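Local coordinates for protein dihydrodipicolinate synthase (PDB 3E96) that probably catalyses the pyruvate-dependent formation of 4-hydroxy-tetrahydrodipicolinate through a Schiff-base intermediate, at residues P22-K25 against I30-H33; F202-G207 against A229-D234; D250-Y255 against V262-A267; E269-N274 against E295-W300. All coordinates share one frame; numbering follows the deposited sequence.

Contact 1 of 4, residues P22-K25 against I30-H33; sequences PFRK and IDWH
R24 turns CG beside its backbone N (chi1 -63°) and runs extended to NE, while D31 places CG anti to its own N (chi1 -174°), and the two side chains meet at about a right angle. Guanidinium and carboxylate planes lie 23° apart and stacked, with D31 CB over the centre of the guanidinium. The salt bridge, R24 NH2 to D31 OD2 at 3.5 Å, is therefore one of charge alone, no N-H pointing at the oxygen. R24 NH1 makes a weak bond to I30 O (2.9 Å) and also binds S29 OG; a water in the guanidinium plane accepts hydrogen bonds from R24 NH2 and W32 N. Behind this polar side, D31 N donates to P22 O (3.1 Å), and I30 CA-H points at the same oxygen, within the single bridge that pairs F23 with I30. I30 CG1 meets the edge of the F23 ring at CE1 (3.6 Å). Directly before helix 32-43, D31 is its N-cap, OD1 accepting from H34 N. The charge of R24 would probably favour the ionised carboxylate, and its stacked position is consistent with OD1 serving as the cap of the helix that follows the first barrel strand.

Contact 2 of 4, residues F202-G207 against A229-D234; sequences FFWHAG and ALRNND
Segments 202-207 and 229-234 approach most closely at W204 and L230, whose CA atoms lie 7.4 Å apart, too far for direct backbone pairing. Each segment closes a helix with a Schellman motif: G207, with positive phi, returns its N to W204 O, and N233, also with positive phi, returns its N to L230 O at 3.1 Å. Side chains fill the space between the two helix ends. W204 swings its indole across with CG anti to the backbone N (chi1 -164°), laying one face against L230. L230 CB sits 3.8 Å from the centroid of the five-membered ring, 12° off its normal, a CH-pi contact; CD1 spreads toward the six-membered ring, 3.7 Å from CE3, and CD2 reaches back toward W204 CG and CB. Helices 200-206 and 220-231 are successive outer helices of the TIM barrel, with strand 210-213, the last of the eight, between them in sequence. L230 also packs on V238 of helix 235-252. Replacing W204 by an alanine would probably open a gap over L230 and leave the bridging water without its indole donor. That water lies in the ring plane at the edge, accepting from W204 NE1 at 2.9 Å, and is 3.2 Å from L230 O, to which it can donate. At the far end of the indole, the aliphatic part of R231 comes up obliquely, CG 3.8 Å from W204 CZ2, before the chain runs on, extended, to deliver NH2 to the carbonyl of E13.

Contact 3 of 4, residues D250-Y255 against V262-A267; sequences DLRGKY and VVIKEA
The carbonyl oxygen of L251 is held by two donors later in the chain, the amide ND2 of N259 and, weakly, K254 N at 3.3 Å, while V263 CG2 rests against it at 3.7 Å. The leucine side chain adds a looser touch, CG to the same V263 methyl. R252 carries the rest. Its CG packs on V263 CG1 (3.8 Å), and a bend at chi3 (62°) then folds the guanidinium across I264. The CD1 methyl of I264 lies over one face, displaced toward the rim, only 3.3 Å from R252 CZ and equally near NH2, which is tight packing of a methyl on a charged plane. The rotation of this buried group is fixed by polar partners: NH1 forms a salt bridge with E249, and NH2 bonds to the side-chain oxygen of N260. A leucine in place of R252 would probably leave the E249 carboxylate without its charge partner and bare the methyl of I264, a neighbour of T56, predicted to bind pyruvate. Beyond the last TIM-barrel strand, the contact joins the C-terminal end of helix 235-252 to the first turn of helix 262-270; V263 also leans on F248, and L251 packs on L292 and V293 of helix 287-299.

Contact 4 of 4, residues E269-N274 against E295-W300; sequences EMLRQN and ELLSSW
M270, L271 and L297 meet through aliphatic and thioether atoms alone, without a flat group between them. The nearby indole of W300 is engaged elsewhere, meeting the F248 ring and, as a cation-pi partner, K222. The contact belongs to the helices that follow the eight-stranded TIM barrel, joining the end of helix 262-270 to that of helix 287-299. L297 is the central side chain: its CD1 methyl touches both partners, and CD2 meets L271 CD1. L297 CD1 reaches M270 CB at 3.7 Å and lies 4.0 Å from its sulfur, SD, which is placed by a CG beside the backbone N (chi1 -83°) and a nearly anti chi2 (-168°). L271, just past the helix end, completes the patch with CD2 at 4.1 Å from L297 CD1. R272, with positive phi, is the C-prime residue of the Schellman motif here, its N bonding to E269 O. L303 extends the apolar surface over both M270 and L297, and L302 does so over L271. On the last turn of helix 287-299, L296 O accepts two donors from the same face of its plane, S299 OG at 2.7 Å and W300 N at 3.0 Å.

The contacts follow one another along the chain. Contact 3 lies nearest the predicted active site: the side chain of I264 is about 4 Å from that of T56, a predicted pyruvate-binding residue, and the side chain of R252 is about 9 Å from that of Y143, the predicted proton donor/acceptor. Contact 1 is farther off, P22 about 10 Å from T56 between side chains, but it touches contact 3 where F23 CD2 meets K265 NZ at 3.3 Å. Contacts 3 and 4 share helix 262-270, their centres 12 Å apart, and L297 CD1 packs 3.8 Å from A267 O. Contact 2 stands apart, its centre 36 Å from that of contact 1 across the barrel, linked to contact 3 through successive helices 220-231 and 235-252.

Contact 1 of 4, residues P22-K25 against I30-H33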
loop_
_atom_site.group_PDB
_atom_site.type_symbol
_atom_site.label_atom_id
_atom_site.label_comp_id
_atom_site.label_asym_id
_atom_site.label_seq_id
_atom_site.Cartn_x
_atom_site.Cartn_y
_atom_site.Cartn_z
ATOM N N PRO B 22 -20.529 1.993 -2.135
ATOM C CA PRO B 22 -21.244 3.045 -1.405
ATOM C C PRO B 22 -21.104 2.878 0.104
ATOM O O PRO B 22 -21.372 1.801 0.632
ATOM C CB PRO B 22 -22.697 2.862 -1.859
ATOM C CG PRO B 22 -22.559 2.223 -3.214
ATOM C CD PRO B 22 -21.448 1.231 -2.995
ATOM N N PHE B 23 -20.678 3.935 0.793
ATOM C CA PHE B 23 -20.536 3.883 2.247
ATOM C C PHE B 23 -21.453 4.933 2.862
ATOM O O PHE B 23 -21.537 6.056 2.363
ATOM C CB PHE B 23 -19.099 4.185 2.686
ATOM C CG PHE B 23 -18.081 3.193 2.206
ATOM C CD1 PHE B 23 -18.220 1.838 2.483
ATOM C CD2 PHE B 23 -16.947 3.626 1.516
ATOM C CE1 PHE B 23 -17.242 0.924 2.083
ATOM C CE2 PHE B 23 -15.966 2.724 1.112
ATOM C CZ PHE B 23 -16.112 1.370 1.395
ATOM N N ARG B 24 -22.128 4.570 3.949
ATOM C CA ARG B 24 -23.030 5.501 4.623
ATOM C C ARG B 24 -22.266 6.592 5.356
ATOM O O ARG B 24 -21.256 6.327 6.004
ATOM C CB ARG B 24 -23.916 4.758 5.623
ATOM C CG ARG B 24 -24.833 3.736 4.987
ATOM C CD ARG B 24 -25.904 3.285 5.965
ATOM N NE ARG B 24 -26.906 2.445 5.316
ATOM C CZ ARG B 24 -26.732 1.163 5.015
ATOM N NH1 ARG B 24 -25.588 0.556 5.307
ATOM N NH2 ARG B 24 -27.703 0.489 4.416
ATOM N N LYS B 25 -22.753 7.823 5.259
ATOM C CA LYS B 25 -22.104 8.940 5.933
ATOM C C LYS B 25 -22.239 8.791 7.445
ATOM O O LYS B 25 -21.348 9.187 8.203
ATOM C CB LYS B 25 -22.736 10.264 5.494
ATOM C CG LYS B 25 -22.093 11.496 6.119
ATOM C CD LYS B 25 -22.761 12.771 5.629
ATOM C CE LYS B 25 -22.125 14.006 6.253
ATOM N NZ LYS B 25 -22.772 15.264 5.781
ATOM N N ILE B 30 -21.368 -0.275 4.520
ATOM C CA ILE B 30 -21.687 -0.446 3.110
ATOM C C ILE B 30 -23.203 -0.484 2.904
ATOM O O ILE B 30 -23.920 -1.177 3.629
ATOM C CB ILE B 30 -21.086 -1.765 2.568
ATOM C CG1 ILE B 30 -19.562 -1.754 2.751
ATOM C CG2 ILE B 30 -21.442 -1.941 1.101
ATOM C CD1 ILE B 30 -18.892 -3.062 2.385
ATOM N N ASP B 31 -23.691 0.284 1.935
ATOM C CA ASP B 31 -25.116 0.277 1.628
ATOM C C ASP B 31 -25.231 -0.596 0.390
ATOM O O ASP B 31 -24.972 -0.144 -0.726
ATOM C CB ASP B 31 -25.634 1.679 1.312
ATOM C CG ASP B 31 -27.142 1.708 1.137
ATOM O OD1 ASP B 31 -27.677 0.810 0.452
ATOM O OD2 ASP B 31 -27.790 2.629 1.678
ATOM N N TRP B 32 -25.609 -1.852 0.596
ATOM C CA TRP B 32 -25.723 -2.795 -0.502
ATOM C C TRP B 32 -26.832 -2.451 -1.486
ATOM O O TRP B 32 -26.776 -2.852 -2.648
ATOM C CB TRP B 32 -25.908 -4.208 0.047
ATOM C CG TRP B 32 -24.713 -4.696 0.811
ATOM C CD1 TRP B 32 -24.668 -5.039 2.132
ATOM C CD2 TRP B 32 -23.388 -4.902 0.297
ATOM N NE1 TRP B 32 -23.399 -5.450 2.474
ATOM C CE2 TRP B 32 -22.593 -5.374 1.367
ATOM C CE3 TRP B 32 -22.796 -4.732 -0.964
ATOM C CZ2 TRP B 32 -21.235 -5.683 1.216
ATOM C CZ3 TRP B 32 -21.442 -5.040 -1.114
ATOM C CH2 TRP B 32 -20.681 -5.509 -0.028
ATOM N N HIS B 33 -27.845 -1.722 -1.028
ATOM C CA HIS B 33 -28.921 -1.328 -1.925
ATOM C C HIS B 33 -28.317 -0.365 -2.939
ATOM O O HIS B 33 -28.568 -0.464 -4.143
ATOM C CB HIS B 33 -30.049 -0.633 -1.159
ATOM C CG HIS B 33 -31.183 -0.192 -2.032
ATOM N ND1 HIS B 33 -31.911 -1.071 -2.805
ATOM C CD2 HIS B 33 -31.706 1.036 -2.264
ATOM C CE1 HIS B 33 -32.833 -0.404 -3.476
ATOM N NE2 HIS B 33 -32.730 0.876 -3.167
HETATM O O HOH W 1 -27.113 -2.342 3.223
#

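Contact 2 of 4, residues F202-G207 against A229-D234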
loop_
_atom_site.group_PDB
_atom_site.type_symbol
_atom_site.label_atom_id
_atom_site.label_comp_id
_atom_site.label_asym_id
_atom_site.label_seq_id
_atom_site.Cartn_x
_atom_site.Cartn_y
_atom_site.Cartn_z
ATOM N N PHE B 202 -4.279 6.887 -26.287
ATOM C CA PHE B 202 -2.847 6.713 -26.498
ATOM C C PHE B 202 -2.436 5.247 -26.367
ATOM O O PHE B 202 -1.662 4.735 -27.179
ATOM C CB PHE B 202 -2.098 7.590 -25.500
ATOM C CG PHE B 202 -2.534 9.033 -25.533
ATOM C CD1 PHE B 202 -2.077 9.891 -26.533
ATOM C CD2 PHE B 202 -3.442 9.519 -24.594
ATOM C CE1 PHE B 202 -2.518 11.212 -26.605
ATOM C CE2 PHE B 202 -3.896 10.845 -24.653
ATOM C CZ PHE B 202 -3.434 11.694 -25.661
ATOM N N PHE B 203 -2.948 4.572 -25.345
ATOM C CA PHE B 203 -2.644 3.158 -25.154
ATOM C C PHE B 203 -3.218 2.353 -26.316
ATOM O O PHE B 203 -2.590 1.409 -26.793
ATOM C CB PHE B 203 -3.261 2.632 -23.851
ATOM C CG PHE B 203 -2.416 2.852 -22.636
ATOM C CD1 PHE B 203 -2.098 4.139 -22.214
ATOM C CD2 PHE B 203 -1.954 1.763 -21.892
ATOM C CE1 PHE B 203 -1.330 4.344 -21.065
ATOM C CE2 PHE B 203 -1.187 1.953 -20.743
ATOM C CZ PHE B 203 -0.873 3.249 -20.327
ATOM N N TRP B 204 -4.414 2.725 -26.770
ATOM C CA TRP B 204 -5.063 2.001 -27.863
ATOM C C TRP B 204 -4.193 2.002 -29.113
ATOM O O TRP B 204 -3.991 0.959 -29.739
ATOM C CB TRP B 204 -6.434 2.613 -28.173
ATOM C CG TRP B 204 -7.312 1.721 -29.002
ATOM C CD1 TRP B 204 -7.303 1.584 -30.361
ATOM C CD2 TRP B 204 -8.309 0.813 -28.513
ATOM N NE1 TRP B 204 -8.235 0.646 -30.749
ATOM C CE2 TRP B 204 -8.865 0.158 -29.634
ATOM C CE3 TRP B 204 -8.785 0.491 -27.235
ATOM C CZ2 TRP B 204 -9.876 -0.805 -29.514
ATOM C CZ3 TRP B 204 -9.791 -0.466 -27.117
ATOM C CH2 TRP B 204 -10.324 -1.101 -28.250
ATOM N N HIS B 205 -3.679 3.177 -29.469
ATOM C CA HIS B 205 -2.811 3.318 -30.633
ATOM C C HIS B 205 -1.563 2.448 -30.479
ATOM O O HIS B 205 -1.038 1.916 -31.460
ATOM C CB HIS B 205 -2.396 4.782 -30.802
ATOM C CG HIS B 205 -1.312 4.992 -31.814
ATOM N ND1 HIS B 205 -1.511 4.821 -33.166
ATOM C CD2 HIS B 205 -0.011 5.337 -31.665
ATOM C CE1 HIS B 205 -0.378 5.051 -33.809
ATOM N NE2 HIS B 205 0.547 5.367 -32.921
ATOM N N ALA B 206 -1.100 2.302 -29.242
ATOM C CA ALA B 206 0.092 1.513 -28.950
ATOM C C ALA B 206 -0.136 0.004 -28.799
ATOM O O ALA B 206 0.830 -0.753 -28.660
ATOM C CB ALA B 206 0.782 2.063 -27.699
ATOM N N GLY B 207 -1.389 -0.441 -28.806
ATOM C CA GLY B 207 -1.636 -1.873 -28.702
ATOM C C GLY B 207 -2.700 -2.364 -27.734
ATOM O O GLY B 207 -3.064 -3.542 -27.768
ATOM N N ALA B 229 -15.736 4.430 -30.644
ATOM C CA ALA B 229 -14.975 5.305 -31.530
ATOM C C ALA B 229 -13.595 4.704 -31.787
ATOM O O ALA B 229 -13.119 4.682 -32.922
ATOM C CB ALA B 229 -14.837 6.700 -30.911
ATOM N N LEU B 230 -12.956 4.213 -30.729
ATOM C CA LEU B 230 -11.634 3.610 -30.861
ATOM C C LEU B 230 -11.695 2.370 -31.751
ATOM O O LEU B 230 -10.865 2.190 -32.639
ATOM C CB LEU B 230 -11.084 3.228 -29.481
ATOM C CG LEU B 230 -10.646 4.382 -28.570
ATOM C CD1 LEU B 230 -10.364 3.864 -27.163
ATOM C CD2 LEU B 230 -9.400 5.043 -29.150
ATOM N N ARG B 231 -12.681 1.515 -31.502
ATOM C CA ARG B 231 -12.838 0.295 -32.282
ATOM C C ARG B 231 -13.124 0.586 -33.753
ATOM O O ARG B 231 -12.706 -0.169 -34.627
ATOM C CB ARG B 231 -13.960 -0.566 -31.695
ATOM C CG ARG B 231 -13.570 -1.319 -30.426
ATOM C CD ARG B 231 -14.763 -2.054 -29.851
ATOM N NE ARG B 231 -14.391 -2.999 -28.801
ATOM C CZ ARG B 231 -15.268 -3.718 -28.108
ATOM N NH1 ARG B 231 -16.564 -3.594 -28.352
ATOM N NH2 ARG B 231 -14.853 -4.569 -27.180
ATOM N N ASN B 232 -13.835 1.676 -34.026
ATOM C CA ASN B 232 -14.159 2.037 -35.405
ATOM C C ASN B 232 -13.061 2.862 -36.056
ATOM O O ASN B 232 -13.165 3.228 -37.227
ATOM C CB ASN B 232 -15.464 2.832 -35.465
ATOM C CG ASN B 232 -16.657 2.032 -34.997
ATOM O OD1 ASN B 232 -16.733 0.825 -35.219
ATOM N ND2 ASN B 232 -17.607 2.704 -34.359
ATOM N N ASN B 233 -12.013 3.160 -35.298
ATOM C CA ASN B 233 -10.911 3.964 -35.811
ATOM C C ASN B 233 -11.419 5.320 -36.282
ATOM O O ASN B 233 -10.916 5.885 -37.254
ATOM C CB ASN B 233 -10.211 3.237 -36.959
ATOM C CG ASN B 233 -9.513 1.974 -36.500
ATOM O OD1 ASN B 233 -8.617 2.022 -35.658
ATOM N ND2 ASN B 233 -9.921 0.837 -37.047
ATOM N N ASP B 234 -12.429 5.832 -35.587
ATOM C CA ASP B 234 -13.000 7.136 -35.905
ATOM C C ASP B 234 -12.225 8.158 -35.073
ATOM O O ASP B 234 -12.673 8.568 -33.999
ATOM C CB ASP B 234 -14.477 7.168 -35.520
ATOM C CG ASP B 234 -15.175 8.428 -35.984
ATOM O OD1 ASP B 234 -14.491 9.443 -36.243
ATOM O OD2 ASP B 234 -16.419 8.408 -36.075
HETATM O O HOH W 2 -8.911 -0.240 -33.374
#

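Contact 3 of 4, residues D250-Y255 against V262-A267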
loop_
_atom_site.group_PDB
_atom_site.type_symbol
_atom_site.label_atom_id
_atom_site.label_comp_id
_atom_site.label_asym_id
_atom_site.label_seq_id
_atom_site.Cartn_x
_atom_site.Cartn_y
_atom_site.Cartn_z
ATOM N N ASP B 250 -8.871 14.668 -14.729
ATOM C CA ASP B 250 -7.848 15.488 -14.087
ATOM C C ASP B 250 -8.293 15.914 -12.693
ATOM O O ASP B 250 -7.477 16.003 -11.776
ATOM C CB ASP B 250 -7.518 16.723 -14.930
ATOM C CG ASP B 250 -6.717 16.378 -16.166
ATOM O OD1 ASP B 250 -6.010 15.347 -16.150
ATOM O OD2 ASP B 250 -6.777 17.147 -17.148
ATOM N N LEU B 251 -9.589 16.166 -12.528
ATOM C CA LEU B 251 -10.107 16.563 -11.226
ATOM C C LEU B 251 -9.988 15.389 -10.251
ATOM O O LEU B 251 -9.673 15.576 -9.074
ATOM C CB LEU B 251 -11.563 17.007 -11.346
ATOM C CG LEU B 251 -12.212 17.579 -10.083
ATOM C CD1 LEU B 251 -11.330 18.659 -9.471
ATOM C CD2 LEU B 251 -13.581 18.146 -10.446
ATOM N N ARG B 252 -10.241 14.180 -10.748
ATOM C CA ARG B 252 -10.125 12.971 -9.937
ATOM C C ARG B 252 -8.660 12.753 -9.550
ATOM O O ARG B 252 -8.354 12.221 -8.484
ATOM C CB ARG B 252 -10.595 11.744 -10.726
ATOM C CG ARG B 252 -12.091 11.669 -10.990
ATOM C CD ARG B 252 -12.413 10.420 -11.799
ATOM N NE ARG B 252 -12.053 9.199 -11.080
ATOM C CZ ARG B 252 -11.961 7.997 -11.643
ATOM N NH1 ARG B 252 -12.194 7.851 -12.940
ATOM N NH2 ARG B 252 -11.648 6.938 -10.906
ATOM N N GLY B 253 -7.764 13.157 -10.442
ATOM C CA GLY B 253 -6.340 12.978 -10.207
ATOM C C GLY B 253 -5.672 13.949 -9.250
ATOM O O GLY B 253 -4.494 13.775 -8.923
ATOM N N LYS B 254 -6.397 14.968 -8.794
ATOM C CA LYS B 254 -5.817 15.941 -7.867
ATOM C C LYS B 254 -5.278 15.310 -6.581
ATOM O O LYS B 254 -5.803 14.303 -6.092
ATOM C CB LYS B 254 -6.844 17.023 -7.494
ATOM C CG LYS B 254 -7.157 18.003 -8.617
ATOM C CD LYS B 254 -8.019 19.174 -8.130
ATOM C CE LYS B 254 -7.249 20.088 -7.186
ATOM N NZ LYS B 254 -8.041 21.299 -6.794
ATOM N N TYR B 255 -4.234 15.928 -6.035
ATOM C CA TYR B 255 -3.604 15.471 -4.797
ATOM C C TYR B 255 -3.032 14.069 -4.959
ATOM O O TYR B 255 -3.267 13.195 -4.128
ATOM C CB TYR B 255 -4.621 15.480 -3.645
ATOM C CG TYR B 255 -5.520 16.695 -3.634
ATOM C CD1 TYR B 255 -4.990 17.985 -3.572
ATOM C CD2 TYR B 255 -6.903 16.559 -3.736
ATOM C CE1 TYR B 255 -5.818 19.107 -3.619
ATOM C CE2 TYR B 255 -7.739 17.673 -3.785
ATOM C CZ TYR B 255 -7.192 18.941 -3.728
ATOM O OH TYR B 255 -8.016 20.039 -3.806
ATOM N N VAL B 262 -13.506 10.046 -4.352
ATOM C CA VAL B 262 -14.383 11.039 -3.749
ATOM C C VAL B 262 -15.019 11.962 -4.795
ATOM O O VAL B 262 -16.173 12.357 -4.644
ATOM C CB VAL B 262 -13.649 11.855 -2.651
ATOM C CG1 VAL B 262 -12.491 12.631 -3.245
ATOM C CG2 VAL B 262 -14.644 12.776 -1.946
ATOM N N VAL B 263 -14.287 12.294 -5.858
ATOM C CA VAL B 263 -14.847 13.141 -6.918
ATOM C C VAL B 263 -16.007 12.400 -7.591
ATOM O O VAL B 263 -17.052 12.992 -7.894
ATOM C CB VAL B 263 -13.787 13.499 -7.993
ATOM C CG1 VAL B 263 -14.465 14.107 -9.225
ATOM C CG2 VAL B 263 -12.783 14.490 -7.417
ATOM N N ILE B 264 -15.822 11.102 -7.825
ATOM C CA ILE B 264 -16.867 10.290 -8.440
ATOM C C ILE B 264 -18.120 10.269 -7.556
ATOM O O ILE B 264 -19.242 10.479 -8.038
ATOM C CB ILE B 264 -16.389 8.830 -8.660
ATOM C CG1 ILE B 264 -15.349 8.787 -9.781
ATOM C CG2 ILE B 264 -17.569 7.931 -9.016
ATOM C CD1 ILE B 264 -14.766 7.408 -10.026
ATOM N N LYS B 265 -17.928 10.026 -6.263
ATOM C CA LYS B 265 -19.055 9.964 -5.338
ATOM C C LYS B 265 -19.815 11.270 -5.166
ATOM O O LYS B 265 -21.048 11.270 -5.109
ATOM C CB LYS B 265 -18.594 9.436 -3.974
ATOM C CG LYS B 265 -18.267 7.940 -3.999
ATOM C CD LYS B 265 -18.027 7.362 -2.608
ATOM C CE LYS B 265 -17.832 5.848 -2.686
ATOM N NZ LYS B 265 -17.434 5.240 -1.375
ATOM N N GLU B 266 -19.104 12.387 -5.085
ATOM C CA GLU B 266 -19.800 13.657 -4.922
ATOM C C GLU B 266 -20.456 14.080 -6.233
ATOM O O GLU B 266 -21.475 14.770 -6.228
ATOM C CB GLU B 266 -18.846 14.725 -4.384
ATOM C CG GLU B 266 -18.431 14.420 -2.947
ATOM C CD GLU B 266 -17.931 15.625 -2.181
ATOM O OE1 GLU B 266 -18.273 16.769 -2.559
ATOM O OE2 GLU B 266 -17.207 15.424 -1.182
ATOM N N ALA B 267 -19.895 13.640 -7.356
ATOM C CA ALA B 267 -20.478 13.949 -8.658
ATOM C C ALA B 267 -21.772 13.137 -8.808
ATOM O O ALA B 267 -22.797 13.662 -9.263
ATOM C CB ALA B 267 -19.502 13.592 -9.773
#

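Contact 4 of 4, residues E269-N274 against E295-W300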
loop_
_atom_site.group_PDB
_atom_site.type_symbol
_atom_site.label_atom_id
_atom_site.label_comp_id
_atom_site.label_asym_id
_atom_site.label_seq_id
_atom_site.Cartn_x
_atom_site.Cartn_y
_atom_site.Cartn_z
ATOM N N GLU B 269 -23.707 11.984 -6.429
ATOM C CA GLU B 269 -24.721 12.545 -5.536
ATOM C C GLU B 269 -25.363 13.794 -6.143
ATOM O O GLU B 269 -26.577 14.003 -6.012
ATOM C CB GLU B 269 -24.111 12.882 -4.171
ATOM C CG GLU B 269 -23.829 11.667 -3.273
ATOM C CD GLU B 269 -25.091 10.969 -2.784
ATOM O OE1 GLU B 269 -26.128 11.648 -2.610
ATOM O OE2 GLU B 269 -25.044 9.740 -2.550
ATOM N N MET B 270 -24.559 14.626 -6.799
ATOM C CA MET B 270 -25.090 15.827 -7.435
ATOM C C MET B 270 -26.057 15.445 -8.556
ATOM O O MET B 270 -26.997 16.183 -8.849
ATOM C CB MET B 270 -23.962 16.692 -8.004
ATOM C CG MET B 270 -23.300 17.604 -6.986
ATOM S SD MET B 270 -22.216 18.831 -7.759
ATOM C CE MET B 270 -23.389 19.918 -8.470
ATOM N N LEU B 271 -25.825 14.292 -9.180
ATOM C CA LEU B 271 -26.688 13.822 -10.262
ATOM C C LEU B 271 -27.802 12.940 -9.710
ATOM O O LEU B 271 -28.462 12.200 -10.452
ATOM C CB LEU B 271 -25.870 13.036 -11.290
ATOM C CG LEU B 271 -24.759 13.811 -12.005
ATOM C CD1 LEU B 271 -23.952 12.847 -12.873
ATOM C CD2 LEU B 271 -25.358 14.926 -12.850
ATOM N N ARG B 272 -27.996 13.025 -8.398
ATOM C CA ARG B 272 -29.015 12.265 -7.689
ATOM C C ARG B 272 -28.859 10.756 -7.800
ATOM O O ARG B 272 -29.843 10.015 -7.808
ATOM C CB ARG B 272 -30.412 12.697 -8.149
ATOM C CG ARG B 272 -30.742 14.127 -7.750
ATOM C CD ARG B 272 -32.057 14.608 -8.342
ATOM N NE ARG B 272 -32.300 16.011 -8.016
ATOM C CZ ARG B 272 -32.612 16.462 -6.803
ATOM N NH1 ARG B 272 -32.727 15.618 -5.786
ATOM N NH2 ARG B 272 -32.804 17.762 -6.606
ATOM N N GLN B 273 -27.610 10.307 -7.890
ATOM C CA GLN B 273 -27.299 8.885 -7.945
ATOM C C GLN B 273 -26.740 8.590 -6.552
ATOM O O GLN B 273 -25.982 9.393 -6.002
ATOM C CB GLN B 273 -26.248 8.605 -9.025
ATOM C CG GLN B 273 -26.662 9.071 -10.420
ATOM C CD GLN B 273 -25.588 8.811 -11.468
ATOM O OE1 GLN B 273 -24.415 8.642 -11.138
ATOM N NE2 GLN B 273 -25.986 8.798 -12.738
ATOM N N ASN B 274 -27.119 7.454 -5.977
ATOM C CA ASN B 274 -26.681 7.089 -4.631
ATOM C C ASN B 274 -25.258 6.551 -4.547
ATOM O O ASN B 274 -24.944 5.509 -5.114
ATOM C CB ASN B 274 -27.656 6.072 -4.043
ATOM C CG ASN B 274 -29.064 6.627 -3.936
ATOM O OD1 ASN B 274 -30.029 6.009 -4.392
ATOM N ND2 ASN B 274 -29.185 7.805 -3.334
ATOM N N GLU B 295 -19.136 22.879 -11.720
ATOM C CA GLU B 295 -18.867 23.514 -13.004
ATOM C C GLU B 295 -18.625 22.483 -14.100
ATOM O O GLU B 295 -18.943 22.720 -15.264
ATOM C CB GLU B 295 -17.656 24.446 -12.893
ATOM C CG GLU B 295 -17.739 25.409 -11.718
ATOM C CD GLU B 295 -16.588 26.396 -11.675
ATOM O OE1 GLU B 295 -15.450 26.009 -12.023
ATOM O OE2 GLU B 295 -16.819 27.558 -11.279
ATOM N N LEU B 296 -18.066 21.337 -13.729
ATOM C CA LEU B 296 -17.792 20.286 -14.702
ATOM C C LEU B 296 -19.099 19.632 -15.158
ATOM O O LEU B 296 -19.307 19.390 -16.351
ATOM C CB LEU B 296 -16.864 19.237 -14.087
ATOM C CG LEU B 296 -16.083 18.331 -15.037
ATOM C CD1 LEU B 296 -15.143 19.167 -15.889
ATOM C CD2 LEU B 296 -15.284 17.325 -14.228
ATOM N N LEU B 297 -19.976 19.343 -14.203
ATOM C CA LEU B 297 -21.259 18.727 -14.517
ATOM C C LEU B 297 -22.110 19.711 -15.309
ATOM O O LEU B 297 -22.889 19.319 -16.179
ATOM C CB LEU B 297 -21.983 18.314 -13.233
ATOM C CG LEU B 297 -21.330 17.174 -12.448
ATOM C CD1 LEU B 297 -22.145 16.876 -11.202
ATOM C CD2 LEU B 297 -21.221 15.934 -13.328
ATOM N N SER B 298 -21.948 20.992 -15.003
ATOM C CA SER B 298 -22.681 22.037 -15.700
ATOM C C SER B 298 -22.221 22.071 -17.159
ATOM O O SER B 298 -23.038 22.165 -18.073
ATOM C CB SER B 298 -22.423 23.390 -15.033
ATOM O OG SER B 298 -23.164 24.424 -15.659
ATOM N N SER B 299 -20.912 21.974 -17.377
ATOM C CA SER B 299 -20.378 21.999 -18.735
ATOM C C SER B 299 -20.838 20.775 -19.518
ATOM O O SER B 299 -21.012 20.843 -20.737
ATOM C CB SER B 299 -18.846 22.064 -18.720
ATOM O OG SER B 299 -18.279 20.811 -18.378
ATOM N N TRP B 300 -21.030 19.655 -18.824
ATOM C CA TRP B 300 -21.498 18.432 -19.473
ATOM C C TRP B 300 -23.003 18.527 -19.700
ATOM O O TRP B 300 -23.616 17.608 -20.241
ATOM C CB TRP B 300 -21.219 17.200 -18.605
ATOM C CG TRP B 300 -19.868 16.585 -18.795
ATOM C CD1 TRP B 300 -19.039 16.735 -19.867
ATOM C CD2 TRP B 300 -19.228 15.650 -17.921
ATOM N NE1 TRP B 300 -17.920 15.946 -19.718
ATOM C CE2 TRP B 300 -18.012 15.269 -18.532
ATOM C CE3 TRP B 300 -19.565 15.092 -16.681
ATOM C CZ2 TRP B 300 -17.132 14.353 -17.945
ATOM C CZ3 TRP B 300 -18.689 14.180 -16.096
ATOM C CH2 TRP B 300 -17.487 13.821 -16.732
#